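Local coordinates for protein beta-galactoside alpha-2,6-sialyltransferase (Photobacterium sp., PDB 2Z4T) that is a GT-B-fold enzyme that probably transfers sialic acid from a CMP-linked donor to galactosides in alpha-2,6 linkage, at residues M133-S138 with R147-G152. Sequence-based numbering, arbitrary orientation.
Sequences MDIIKS and RYIAWG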
ATOM      1  N   MET A 133      -0.614   3.774  -3.064  1.00 39.21           N
ATOM      2  CA  MET A 133      -1.461   4.945  -3.140  1.00 40.00           C
ATOM      3  C   MET A 133      -0.968   6.052  -2.188  1.00 39.74           C
ATOM      4  O   MET A 133      -1.038   7.218  -2.540  1.00 39.68           O
ATOM      5  CB  MET A 133      -2.924   4.577  -2.872  1.00 39.85           C
ATOM      6  CG  MET A 133      -3.553   3.740  -3.977  1.00 40.03           C
ATOM      7  SD  MET A 133      -5.352   3.604  -3.841  1.00 41.85           S
ATOM      8  CE  MET A 133      -5.565   2.672  -2.323  1.00 41.20           C
ATOM      9  N   ASP A 134      -0.459   5.677  -1.004  1.00 39.53           N
ATOM     10  CA  ASP A 134       0.147   6.638  -0.065  1.00 39.30           C
ATOM     11  C   ASP A 134       1.391   7.331  -0.628  1.00 39.78           C
ATOM     12  O   ASP A 134       1.620   8.514  -0.354  1.00 39.72           O
ATOM     13  CB  ASP A 134       0.512   5.967   1.249  1.00 38.61           C
ATOM     14  CG  ASP A 134      -0.705   5.531   2.045  1.00 38.29           C
ATOM     15  OD1 ASP A 134      -1.856   5.987   1.772  1.00 39.47           O
ATOM     16  OD2 ASP A 134      -0.512   4.714   2.955  1.00 34.22           O
ATOM     17  N   ILE A 135       2.177   6.593  -1.418  1.00 39.28           N
ATOM     18  CA  ILE A 135       3.431   7.089  -1.938  1.00 38.71           C
ATOM     19  C   ILE A 135       3.142   8.133  -2.995  1.00 40.00           C
ATOM     20  O   ILE A 135       3.702   9.235  -2.949  1.00 40.70           O
ATOM     21  CB  ILE A 135       4.268   5.949  -2.536  1.00 38.47           C
ATOM     22  CG1 ILE A 135       4.896   5.115  -1.418  1.00 38.22           C
ATOM     23  CG2 ILE A 135       5.317   6.470  -3.537  1.00 36.73           C
ATOM     24  CD1 ILE A 135       5.439   3.744  -1.865  1.00 38.48           C
ATOM     25  N   ILE A 136       2.276   7.791  -3.945  1.00 40.26           N
ATOM     26  CA  ILE A 136       1.894   8.710  -4.989  1.00 41.25           C
ATOM     27  C   ILE A 136       1.318  10.034  -4.419  1.00 42.26           C
ATOM     28  O   ILE A 136       1.733  11.116  -4.830  1.00 42.19           O
ATOM     29  CB  ILE A 136       0.928   8.040  -6.007  1.00 41.67           C
ATOM     30  CG1 ILE A 136       1.634   6.836  -6.640  1.00 40.91           C
ATOM     31  CG2 ILE A 136       0.500   9.052  -7.086  1.00 40.90           C
ATOM     32  CD1 ILE A 136       0.833   6.095  -7.621  1.00 40.29           C
ATOM     33  N   LYS A 137       0.411   9.950  -3.449  1.00 43.11           N
ATOM     34  CA  LYS A 137      -0.093  11.152  -2.784  1.00 43.96           C
ATOM     35  C   LYS A 137       1.041  11.957  -2.113  1.00 44.72           C
ATOM     36  O   LYS A 137       1.081  13.190  -2.184  1.00 44.64           O
ATOM     37  CB  LYS A 137      -1.176  10.793  -1.765  1.00 43.98           C
ATOM     38  CG  LYS A 137      -1.762  12.005  -1.081  1.00 44.44           C
ATOM     39  CD  LYS A 137      -2.980  11.687  -0.273  1.00 46.40           C
ATOM     40  CE  LYS A 137      -3.278  12.828   0.700  1.00 48.66           C
ATOM     41  NZ  LYS A 137      -4.296  12.435   1.733  1.00 51.12           N
ATOM     42  N   SER A 138       1.971  11.244  -1.491  1.00 45.11           N
ATOM     43  CA  SER A 138       3.022  11.875  -0.732  1.00 45.64           C
ATOM     44  C   SER A 138       4.033  12.550  -1.650  1.00 46.41           C
ATOM     45  O   SER A 138       4.678  13.537  -1.277  1.00 46.18           O
ATOM     46  CB  SER A 138       3.689  10.851   0.193  1.00 45.29           C
ATOM     47  OG  SER A 138       4.874  11.359   0.765  1.00 45.06           O
ATOM     48  N   ARG A 147      11.927   7.637   0.056  1.00 41.25           N
ATOM     49  CA  ARG A 147      11.008   6.517   0.222  1.00 40.32           C
ATOM     50  C   ARG A 147      11.691   5.181   0.015  1.00 40.39           C
ATOM     51  O   ARG A 147      12.355   4.950  -0.995  1.00 40.56           O
ATOM     52  CB  ARG A 147       9.797   6.678  -0.691  1.00 39.23           C
ATOM     53  CG  ARG A 147       9.076   7.967  -0.440  1.00 38.19           C
ATOM     54  CD  ARG A 147       7.757   8.071  -1.205  1.00 39.18           C
ATOM     55  NE  ARG A 147       7.168   9.358  -0.875  1.00 39.36           N
ATOM     56  CZ  ARG A 147       7.465  10.496  -1.500  1.00 39.11           C
ATOM     57  NH1 ARG A 147       8.291  10.486  -2.539  1.00 36.12           N
ATOM     58  NH2 ARG A 147       6.917  11.638  -1.090  1.00 40.25           N
ATOM     59  N   TYR A 148      11.522   4.311   1.002  1.00 40.06           N
ATOM     60  CA  TYR A 148      12.105   2.988   0.990  1.00 39.48           C
ATOM     61  C   TYR A 148      10.968   1.982   0.998  1.00 39.01           C
ATOM     62  O   TYR A 148      10.070   2.050   1.851  1.00 39.22           O
ATOM     63  CB  TYR A 148      12.952   2.760   2.240  1.00 39.79           C
ATOM     64  CG  TYR A 148      14.196   3.605   2.387  1.00 40.22           C
ATOM     65  CD1 TYR A 148      14.674   4.383   1.343  1.00 40.66           C
ATOM     66  CD2 TYR A 148      14.925   3.583   3.583  1.00 41.33           C
ATOM     67  CE1 TYR A 148      15.824   5.156   1.490  1.00 41.09           C
ATOM     68  CE2 TYR A 148      16.069   4.329   3.739  1.00 41.13           C
ATOM     69  CZ  TYR A 148      16.521   5.112   2.687  1.00 41.01           C
ATOM     70  OH  TYR A 148      17.652   5.863   2.839  1.00 41.38           O
ATOM     71  N   ILE A 149      11.019   1.045   0.059  1.00 37.84           N
ATOM     72  CA  ILE A 149      10.052  -0.026  -0.016  1.00 36.19           C
ATOM     73  C   ILE A 149      10.732  -1.379   0.101  1.00 36.15           C
ATOM     74  O   ILE A 149      11.906  -1.547  -0.281  1.00 35.67           O
ATOM     75  CB  ILE A 149       9.247   0.025  -1.338  1.00 36.27           C
ATOM     76  CG1 ILE A 149      10.137  -0.252  -2.557  1.00 35.45           C
ATOM     77  CG2 ILE A 149       8.487   1.339  -1.446  1.00 35.69           C
ATOM     78  CD1 ILE A 149       9.393  -0.277  -3.911  1.00 35.57           C
ATOM     79  N   ALA A 150      10.005  -2.340   0.658  1.00 35.68           N
ATOM     80  CA  ALA A 150      10.400  -3.730   0.546  1.00 35.88           C
ATOM     81  C   ALA A 150       9.107  -4.446   0.245  1.00 36.41           C
ATOM     82  O   ALA A 150       8.314  -4.726   1.154  1.00 36.40           O
ATOM     83  CB  ALA A 150      11.039  -4.238   1.824  1.00 34.96           C
ATOM     84  N   TRP A 151       8.884  -4.682  -1.048  1.00 37.14           N
ATOM     85  CA  TRP A 151       7.608  -5.200  -1.571  1.00 37.60           C
ATOM     86  C   TRP A 151       7.811  -6.535  -2.249  1.00 38.02           C
ATOM     87  O   TRP A 151       8.847  -6.784  -2.869  1.00 38.04           O
ATOM     88  CB  TRP A 151       7.004  -4.250  -2.610  1.00 37.41           C
ATOM     89  CG  TRP A 151       6.267  -3.030  -2.072  1.00 38.25           C
ATOM     90  CD1 TRP A 151       5.847  -2.815  -0.787  1.00 38.96           C
ATOM     91  CD2 TRP A 151       5.845  -1.878  -2.826  1.00 37.84           C
ATOM     92  NE1 TRP A 151       5.206  -1.596  -0.690  1.00 39.14           N
ATOM     93  CE2 TRP A 151       5.189  -1.004  -1.926  1.00 38.15           C
ATOM     94  CE3 TRP A 151       5.963  -1.499  -4.174  1.00 36.31           C
ATOM     95  CZ2 TRP A 151       4.646   0.223  -2.329  1.00 38.86           C
ATOM     96  CZ3 TRP A 151       5.431  -0.273  -4.578  1.00 37.52           C
ATOM     97  CH2 TRP A 151       4.768   0.566  -3.663  1.00 37.69           C
ATOM     98  N   GLY A 152       6.811  -7.390  -2.166  1.00 38.75           N
ATOM     99  CA  GLY A 152       6.874  -8.659  -2.874  1.00 39.57           C
ATOM    100  C   GLY A 152       6.208  -8.667  -4.236  1.00 39.75           C
ATOM    101  O   GLY A 152       6.690  -9.312  -5.147  1.00 39.43           O
TER
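Ile135, on the inward side of helix 126-141, lies over the Arg147, Ile149 and Trp151 side chains of strand 146-151, which alternate with Tyr148 and Ala150. The apolar part centres on its CD1, which is 3.6 Å from Trp151 CZ2 and meets the indole obliquely, while Ile149 CG2 lies 3.9 Å from the same Ile135 CD1. That Ile149 methyl also sits over one face of the indole, near its rim. On its other branch, Ile135 CG2 packs 3.7 Å from Arg147 CD as the two side chains pass in opposite directions.

The polar part joins Arg147 to Ser138. Arg147 NH2 donates to Ser138 OG over 2.8 Å in a nearly straight bond (164°), with the oxygen almost in the guanidinium plane; the bond from NE to the same oxygen is weak. Ser138 OG is turned anti to its backbone N (chi1 169°), which presents it to this edge. Glu118 of the neighbouring strand 103-122 binds both partners, forming a salt bridge to Arg147 NE and a hydrogen bond to Ser138 OG, and Leu164 O accepts a hydrogen bond from Arg147 NH1.

The axes of 133-138 and 147-151 run nearly antiparallel (167°), as helix 126-141 links strand 103-122 to the parallel strand 146-151 in a beta-alpha-beta unit. The buried arginine thus has its charge probably balanced by Glu118 and its guanidinium rotation fixed, whereas Trp151, its NE1 hydrogen-bonded to Gln131 OE1, precedes Gly152 of a magnesium site.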